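Local coordinates for protein adenylosuccinate lyase (Francisella tularensis subsp. tularensis SCHU S4, PDB 4EEI) that probably catalyses the beta-elimination of fumarate from adenylosuccinate and from SAICAR in purine biosynthesis, and binds AMP, at residues D247-Y252 and V335-I340. Residues are numbered along the deposited sequence; the frame is centred on the assembly and turned at random.
Sequences DVFEVY and VVQRDI. With K (potassium ion), chain L; EDO (1,2-ethanediol), chain R.
Tyr252 and Val335 form an antiparallel hydrogen-bonded pair, with Val335 N to Tyr252 O at 2.8 Å and Tyr252 N to Val335 O at 3.0 Å. Val251 and Val336 follow as a non-hydrogen-bonded pair, and Gln337 N then donates to Glu250 O at 2.8 Å. Val335 lies over one face of the Tyr252 ring. Val335 CB sits 3.7 Å from the centroid of the Tyr252 ring, close to the ring normal, a CH-pi contact, and both Val335 methyls touch the ring. The ring reaches this place because Tyr252 CG sits between the backbone N and the carbonyl carbon (chi1 64°). It also makes a cation-pi contact with Lys269.

The Gln337 amide fits between two aromatic rings. Its NE2 donates to Phe249 O at 2.8 Å, in a bent bond (132°) that approaches from above the carbonyl plane. Gln337 NE2 also lies over one face of the Phe249 ring, offset toward the rim and 3.3 Å from CD2, with amide and ring nearly perpendicular. Gln337 OE1 meets the edge of the Tyr252 ring, 3.6 Å from CE1. The hydrogen bond and the two rings together probably limit rotation of the amide. Ile340 CD1 packs against Phe249 O and CD2, while its CG2 lies against the carbonyl oxygens of Val248 and Phe249 and reaches Glu250 CG. The Glu250 carboxylate turns to other partners, forming salt bridges with Arg344 and Arg139. Val251 and Val336 share the face of the sheet turned from Tyr252 and Val335, where both touch Phe150.

Asp247 O binds a potassium ion together with Asp247 O of the second subunit. The contact is a short two-stranded antiparallel sheet joining the segment after helix 217-244 to the link between helices 304-333 and 338-346, with Gln337 at the N-cap position of the latter, in this largely helical lyase 1 family enzyme.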
# COMPACT_ATOMS: atom_id res chain seq x y z
N ASP B 247 20.25 -18.84 -18.88
CA ASP B 247 21.18 -17.98 -19.59
C ASP B 247 22.44 -17.67 -18.77
O ASP B 247 23.54 -17.61 -19.32
CB ASP B 247 20.49 -16.69 -20.03
CG ASP B 247 19.15 -16.96 -20.71
OD1 ASP B 247 18.12 -16.97 -20.01
OD2 ASP B 247 19.14 -17.16 -21.94
N VAL B 248 22.27 -17.44 -17.47
CA VAL B 248 23.42 -17.13 -16.63
C VAL B 248 23.99 -18.37 -15.93
O VAL B 248 25.18 -18.66 -16.03
CB VAL B 248 23.05 -16.10 -15.54
CG1 VAL B 248 24.29 -15.59 -14.84
CG2 VAL B 248 22.25 -14.96 -16.16
N PHE B 249 23.12 -19.11 -15.25
CA PHE B 249 23.48 -20.39 -14.65
C PHE B 249 24.72 -20.36 -13.76
O PHE B 249 25.56 -21.26 -13.84
CB PHE B 249 23.62 -21.48 -15.72
CG PHE B 249 23.28 -22.86 -15.22
CD1 PHE B 249 22.22 -23.05 -14.35
CD2 PHE B 249 24.02 -23.96 -15.60
CE1 PHE B 249 21.90 -24.30 -13.88
CE2 PHE B 249 23.71 -25.22 -15.14
CZ PHE B 249 22.65 -25.39 -14.27
N GLU B 250 24.86 -19.33 -12.93
CA GLU B 250 26.03 -19.22 -12.07
C GLU B 250 25.82 -19.91 -10.72
O GLU B 250 26.78 -20.25 -10.03
CB GLU B 250 26.43 -17.74 -11.91
CG GLU B 250 27.01 -17.15 -13.21
CD GLU B 250 27.41 -15.68 -13.12
OE1 GLU B 250 27.27 -15.07 -12.03
OE2 GLU B 250 27.87 -15.13 -14.16
N VAL B 251 24.56 -20.12 -10.34
CA VAL B 251 24.23 -20.88 -9.13
C VAL B 251 23.02 -21.77 -9.39
O VAL B 251 22.30 -21.57 -10.36
CB VAL B 251 23.85 -19.96 -7.94
CG1 VAL B 251 24.92 -18.91 -7.68
CG2 VAL B 251 22.50 -19.28 -8.21
N TYR B 252 22.81 -22.76 -8.53
CA TYR B 252 21.51 -23.43 -8.49
C TYR B 252 21.14 -23.80 -7.06
O TYR B 252 22.02 -24.02 -6.23
CB TYR B 252 21.44 -24.65 -9.43
CG TYR B 252 22.37 -25.82 -9.14
CD1 TYR B 252 23.58 -25.97 -9.82
CD2 TYR B 252 22.02 -26.80 -8.21
CE1 TYR B 252 24.42 -27.05 -9.58
CE2 TYR B 252 22.85 -27.88 -7.96
CZ TYR B 252 24.05 -28.00 -8.64
OH TYR B 252 24.86 -29.08 -8.39
N VAL B 335 24.34 -24.02 -4.58
CA VAL B 335 25.56 -24.50 -5.24
C VAL B 335 26.10 -23.37 -6.12
O VAL B 335 25.40 -22.89 -7.01
CB VAL B 335 25.31 -25.77 -6.07
CG1 VAL B 335 26.57 -26.18 -6.83
CG2 VAL B 335 24.85 -26.92 -5.16
N VAL B 336 27.32 -22.94 -5.84
CA VAL B 336 27.95 -21.86 -6.60
C VAL B 336 28.84 -22.46 -7.70
O VAL B 336 29.73 -23.29 -7.41
CB VAL B 336 28.74 -20.92 -5.68
CG1 VAL B 336 29.43 -19.83 -6.48
CG2 VAL B 336 27.82 -20.28 -4.63
N GLN B 337 28.60 -22.09 -8.95
CA GLN B 337 29.32 -22.75 -10.05
C GLN B 337 30.52 -21.93 -10.50
O GLN B 337 30.44 -21.14 -11.45
CB GLN B 337 28.39 -23.09 -11.22
CG GLN B 337 27.19 -23.92 -10.79
CD GLN B 337 26.52 -24.62 -11.95
OE1 GLN B 337 26.67 -25.82 -12.12
NE2 GLN B 337 25.79 -23.87 -12.76
N ARG B 338 31.62 -22.12 -9.80
CA ARG B 338 32.78 -21.24 -9.94
C ARG B 338 33.33 -21.13 -11.35
O ARG B 338 33.63 -20.03 -11.82
CB ARG B 338 33.89 -21.67 -9.00
CG ARG B 338 35.11 -20.80 -9.15
CD ARG B 338 36.18 -21.14 -8.15
NE ARG B 338 37.19 -20.09 -8.14
CZ ARG B 338 38.06 -19.90 -7.16
NH1 ARG B 338 38.05 -20.69 -6.11
NH2 ARG B 338 38.94 -18.91 -7.25
N ASP B 339 33.49 -22.25 -12.04
CA ASP B 339 34.07 -22.21 -13.38
C ASP B 339 33.19 -21.45 -14.38
O ASP B 339 33.70 -20.73 -15.23
CB ASP B 339 34.41 -23.61 -13.87
CG ASP B 339 35.60 -24.21 -13.14
OD1 ASP B 339 36.46 -23.43 -12.66
OD2 ASP B 339 35.68 -25.45 -13.06
N ILE B 340 31.87 -21.60 -14.26
CA ILE B 340 30.96 -20.82 -15.10
C ILE B 340 31.10 -19.33 -14.81
O ILE B 340 31.15 -18.51 -15.73
CB ILE B 340 29.49 -21.26 -14.90
CG1 ILE B 340 29.25 -22.62 -15.56
CG2 ILE B 340 28.52 -20.20 -15.47
CD1 ILE B 340 27.96 -23.28 -15.12
K K L . 24.54 -16.36 -21.68
C1 EDO R . 31.41 -25.27 -11.54
O1 EDO R . 31.48 -24.50 -12.75
C2 EDO R . 32.70 -25.15 -10.74
O2 EDO R . 32.42 -25.27 -9.33
O HOH W 1 25.40 -16.09 -23.97
O HOH W 2 25.61 -18.87 -21.25